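Local coordinates for protein FAD-dependent oxidoreductase (Actinomadura kijaniata, PDB 3M9V) that acts as a flavin-dependent enzyme of the acyl-CoA dehydrogenase family in the biosynthesis of the sugar D-kijanose, and binds dTDP, at residues 12-15 and 16-19; 395-398 and 399-403. One frame throughout, in Å; residues are numbered along the deposited sequence.

How the interactions relate
The two contacts are local and lie near opposite ends of the modelled chain, with centres about 30 Å apart and nearest atoms about 18 Å apart. Interaction 1 folds residues 12-19 into an irregular loop ahead of helix 22-32, whereas interaction 2 joins two consecutive turns of helix 391-402. Interaction 1 mixes buried with exposed residues, interaction 2 buried with partly exposed ones; both touch the second subunit but share no secondary structure element. In the loop one main-chain bond closes the turn, and waters and an aromatic ring add to it; in the helix regular main-chain bonds do most of the work, with a serine hydroxyl doubling one of them and a phenylalanine and a glutamine meeting through carbon.

Interaction 1 of 2, residues 12-15 and 16-19; sequences STTG and LYAP
Y17 N donates to T14 O at 3.2 Å, in a nearly straight bond (169°), and this main-chain hydrogen bond closes a type I' beta turn over T14-Y17. Both central residues, G15 and L16, have positive phi, as this turn type requires. Glycine suits the first place on two counts, since it tolerates positive phi and a beta carbon there would run into the Y17 ring.

CG of Y17 stands anti to the carbonyl carbon (chi1 -64°), laying the ring across the turn with one face turned to G15 O, which sits 3.9 Å from the ring plane, beneath its centre. The same oxygen accepts a hydrogen bond from R308 of helix 291-323, which also packs against Y17. T14 O approaches the ring obliquely, 3.2 Å from Y17 CD1, while S12 OG lies near the ring plane at its edge, 4.0 Å from Y17 CD1.

Water joins the two arms at the mouth of the turn and beyond. One molecule donates to S12 O at 2.6 Å and to P19 O at 3.1 Å. A second, 2.8 Å from A18 O, also reaches T14 O, the acceptor of the turn bond, although it has more acceptors in reach than protons.

Apolar contact between the arms is slight, with S12 CB 4.3 Å from A18 CB. L16 sends its side chain away from the turn, between A311 and L315 of helix 291-323 and A85, V86 and L89 of helix 81-94, while its N is hydrogen-bonded to the hydroxyl of Y82. T13 and T14 pack on T316 of the second subunit. The result is a type I' turn with a tyrosine ring set over the carbonyl oxygen of its first central residue, seating the N-terminal loop against two helices.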
loop_
_atom_site.group_PDB
_atom_site.type_symbol
_atom_site.label_atom_id
_atom_site.label_comp_id
_atom_site.label_asym_id
_atom_site.label_seq_id
_atom_site.Cartn_x
_atom_site.Cartn_y
_atom_site.Cartn_z
ATOM N N SER A 12 23.561 21.922 4.002
ATOM C CA SER A 12 22.440 21.038 3.523
ATOM C C SER A 12 21.537 21.757 2.534
ATOM O O SER A 12 21.032 22.854 2.803
ATOM C CB SER A 12 21.612 20.444 4.663
ATOM O OG SER A 12 20.425 19.870 4.143
ATOM N N THR A 13 21.377 21.185 1.350
ATOM C CA THR A 13 20.510 21.795 0.349
ATOM C C THR A 13 19.332 20.871 0.039
ATOM O O THR A 13 18.570 21.116 -0.902
ATOM C CB THR A 13 21.283 22.135 -0.951
ATOM O OG1 THR A 13 21.882 20.930 -1.444
ATOM C CG2 THR A 13 22.405 23.146 -0.656
ATOM N N THR A 14 19.158 19.813 0.829
ATOM C CA THR A 14 18.054 18.898 0.574
ATOM C C THR A 14 17.162 18.630 1.782
ATOM O O THR A 14 17.529 18.915 2.920
ATOM C CB THR A 14 18.563 17.498 0.117
ATOM O OG1 THR A 14 19.135 16.839 1.265
ATOM C CG2 THR A 14 19.588 17.572 -1.051
ATOM N N GLY A 15 16.013 18.003 1.533
ATOM C CA GLY A 15 15.172 17.432 2.582
ATOM C C GLY A 15 14.556 18.412 3.558
ATOM O O GLY A 15 14.075 17.965 4.608
ATOM N N LEU A 16 14.606 19.721 3.265
ATOM C CA LEU A 16 14.199 20.739 4.233
ATOM C C LEU A 16 14.955 20.615 5.568
ATOM O O LEU A 16 14.377 20.957 6.608
ATOM C CB LEU A 16 12.686 20.615 4.477
ATOM C CG LEU A 16 11.835 20.882 3.214
ATOM C CD1 LEU A 16 10.340 20.684 3.397
ATOM C CD2 LEU A 16 11.979 22.301 2.671
ATOM N N TYR A 17 16.196 20.130 5.561
ATOM C CA TYR A 17 16.915 19.968 6.830
ATOM C C TYR A 17 17.433 21.297 7.354
ATOM O O TYR A 17 17.648 21.402 8.543
ATOM C CB TYR A 17 18.061 18.951 6.731
ATOM C CG TYR A 17 17.590 17.532 6.436
ATOM C CD1 TYR A 17 18.008 16.861 5.284
ATOM C CD2 TYR A 17 16.798 16.832 7.338
ATOM C CE1 TYR A 17 17.600 15.547 5.037
ATOM C CE2 TYR A 17 16.355 15.523 7.071
ATOM C CZ TYR A 17 16.773 14.885 5.914
ATOM O OH TYR A 17 16.343 13.610 5.587
ATOM N N ALA A 18 17.575 22.329 6.519
ATOM C CA ALA A 18 18.212 23.581 6.952
ATOM C C ALA A 18 17.921 24.641 5.902
ATOM O O ALA A 18 17.732 24.308 4.731
ATOM C CB ALA A 18 19.728 23.443 7.073
ATOM N N PRO A 19 17.830 25.915 6.321
ATOM C CA PRO A 19 17.512 26.977 5.362
ATOM C C PRO A 19 18.705 27.153 4.434
ATOM O O PRO A 19 19.819 26.846 4.826
ATOM C CB PRO A 19 17.378 28.233 6.229
ATOM C CG PRO A 19 17.323 27.771 7.643
ATOM C CD PRO A 19 17.985 26.404 7.702
HETATM O O HOH W 1 22.041 25.057 3.619
HETATM O O HOH W 2 18.090 21.859 3.402
#

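Interaction 2 of 2, residues 395-398 and 399-403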
loop_
_atom_site.group_PDB
_atom_site.type_symbol
_atom_site.label_atom_id
_atom_site.label_comp_id
_atom_site.label_asym_id
_atom_site.label_seq_id
_atom_site.Cartn_x
_atom_site.Cartn_y
_atom_site.Cartn_z
ATOM N N VAL A 395 -6.100 14.584 -9.834
ATOM C CA VAL A 395 -5.888 13.503 -10.790
ATOM C C VAL A 395 -6.290 14.010 -12.195
ATOM O O VAL A 395 -5.612 13.703 -13.177
ATOM C CB VAL A 395 -6.715 12.265 -10.374
ATOM C CG1 VAL A 395 -6.946 11.381 -11.575
ATOM C CG2 VAL A 395 -5.991 11.526 -9.182
ATOM N N ASP A 396 -7.325 14.843 -12.292
ATOM C CA ASP A 396 -7.690 15.361 -13.632
ATOM C C ASP A 396 -6.598 16.289 -14.154
ATOM O O ASP A 396 -6.296 16.246 -15.336
ATOM C CB ASP A 396 -8.949 16.251 -13.615
ATOM C CG ASP A 396 -10.223 15.472 -13.380
ATOM O OD1 ASP A 396 -10.259 14.242 -13.613
ATOM O OD2 ASP A 396 -11.177 16.110 -12.897
ATOM N N PHE A 397 -6.029 17.137 -13.296
ATOM C CA PHE A 397 -4.936 18.020 -13.701
ATOM C C PHE A 397 -3.697 17.246 -14.174
ATOM O O PHE A 397 -3.180 17.473 -15.284
ATOM C CB PHE A 397 -4.523 18.948 -12.538
ATOM C CG PHE A 397 -3.284 19.766 -12.833
ATOM C CD1 PHE A 397 -3.334 20.839 -13.715
ATOM C CD2 PHE A 397 -2.063 19.445 -12.269
ATOM C CE1 PHE A 397 -2.200 21.570 -14.012
ATOM C CE2 PHE A 397 -0.906 20.163 -12.562
ATOM C CZ PHE A 397 -0.978 21.224 -13.434
ATOM N N LEU A 398 -3.194 16.367 -13.303
ATOM C CA LEU A 398 -2.033 15.556 -13.660
ATOM C C LEU A 398 -2.218 14.672 -14.883
ATOM O O LEU A 398 -1.308 14.595 -15.699
ATOM C CB LEU A 398 -1.513 14.695 -12.499
ATOM C CG LEU A 398 -0.983 15.554 -11.344
ATOM C CD1 LEU A 398 -0.723 14.683 -10.112
ATOM C CD2 LEU A 398 0.283 16.295 -11.648
ATOM N N SER A 399 -3.327 13.958 -15.022
ATOM C CA SER A 399 -3.420 13.100 -16.194
ATOM C C SER A 399 -3.582 13.957 -17.451
ATOM O O SER A 399 -3.110 13.566 -18.512
ATOM C CB SER A 399 -4.559 12.097 -16.065
ATOM O OG SER A 399 -5.755 12.822 -15.854
ATOM N N ALA A 400 -4.205 15.130 -17.346
ATOM C CA ALA A 400 -4.325 16.055 -18.480
ATOM C C ALA A 400 -2.938 16.510 -18.956
ATOM O O ALA A 400 -2.628 16.502 -20.152
ATOM C CB ALA A 400 -5.211 17.266 -18.101
ATOM N N GLN A 401 -2.086 16.883 -18.010
ATOM C CA GLN A 401 -0.744 17.359 -18.317
ATOM C C GLN A 401 0.078 16.193 -18.873
ATOM O O GLN A 401 0.805 16.389 -19.832
ATOM C CB GLN A 401 -0.023 17.844 -17.054
ATOM C CG GLN A 401 -0.619 19.101 -16.464
ATOM C CD GLN A 401 -0.645 20.225 -17.477
ATOM O OE1 GLN A 401 -1.706 20.726 -17.844
ATOM N NE2 GLN A 401 0.526 20.631 -17.936
ATOM N N ALA A 402 -0.001 15.001 -18.287
ATOM C CA ALA A 402 0.892 13.916 -18.699
ATOM C C ALA A 402 0.510 13.447 -20.100
ATOM O O ALA A 402 1.366 13.017 -20.851
ATOM C CB ALA A 402 0.823 12.735 -17.734
ATOM N N LEU A 403 -0.758 13.539 -20.474
ATOM C CA LEU A 403 -1.208 12.959 -21.728
ATOM C C LEU A 403 -1.421 14.075 -22.748
ATOM O O LEU A 403 -1.911 13.807 -23.847
ATOM C CB LEU A 403 -2.522 12.202 -21.543
ATOM C CG LEU A 403 -2.373 10.898 -20.768
ATOM C CD1 LEU A 403 -3.756 10.439 -20.330
ATOM C CD2 LEU A 403 -1.664 9.845 -21.623
#
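S399 grips V395 O twice, through its backbone N at 2.9 Å and through its side-chain OG at 2.8 Å. The two donors reach that carbonyl oxygen from opposite faces of its plane. This works because OG lies between the backbone N and the carbonyl carbon (chi1 57°), which turns the hydroxyl back along the helix toward the preceding turn and satisfies a buried polar group. V395, L398 and S399 form the buried side, where V395 and L398 pack on A298 of the second subunit; close by, A402 N donates to L398 O at 2.9 Å.

The other side of the helix is more open. A400 N to D396 O is the longest of the main-chain bonds between the segments, 3.1 Å, and its donor stands 36° out of the carbonyl plane. The D396 carboxylate accepts a hydrogen bond, at OD2, from NE2 of Q290 of the third subunit. F397 and Q401, both partly exposed, meet one helical turn apart: CG of Q401 lies over one face of the ring, 3.9 Å from its centroid and offset toward the rim, as a CH-pi contact. The chain of Q401 bends at chi2, and its amide plane is turned only 15° from that of the ring. F397 also meets the ring of Y389 and packs on M337 of helix 329-362, and Q401 touches R334 and R338 of that helix. An alanine in place of F397 would remove the aromatic face, and the aliphatic part of Q401 would probably be freer to turn while Y389 and M337 lost a neighbour.

Main-chain and hydroxyl bonding thus holds this C-terminal helix together from within, while its carboxylate and apolar side chains meet neighbouring helices and subunits.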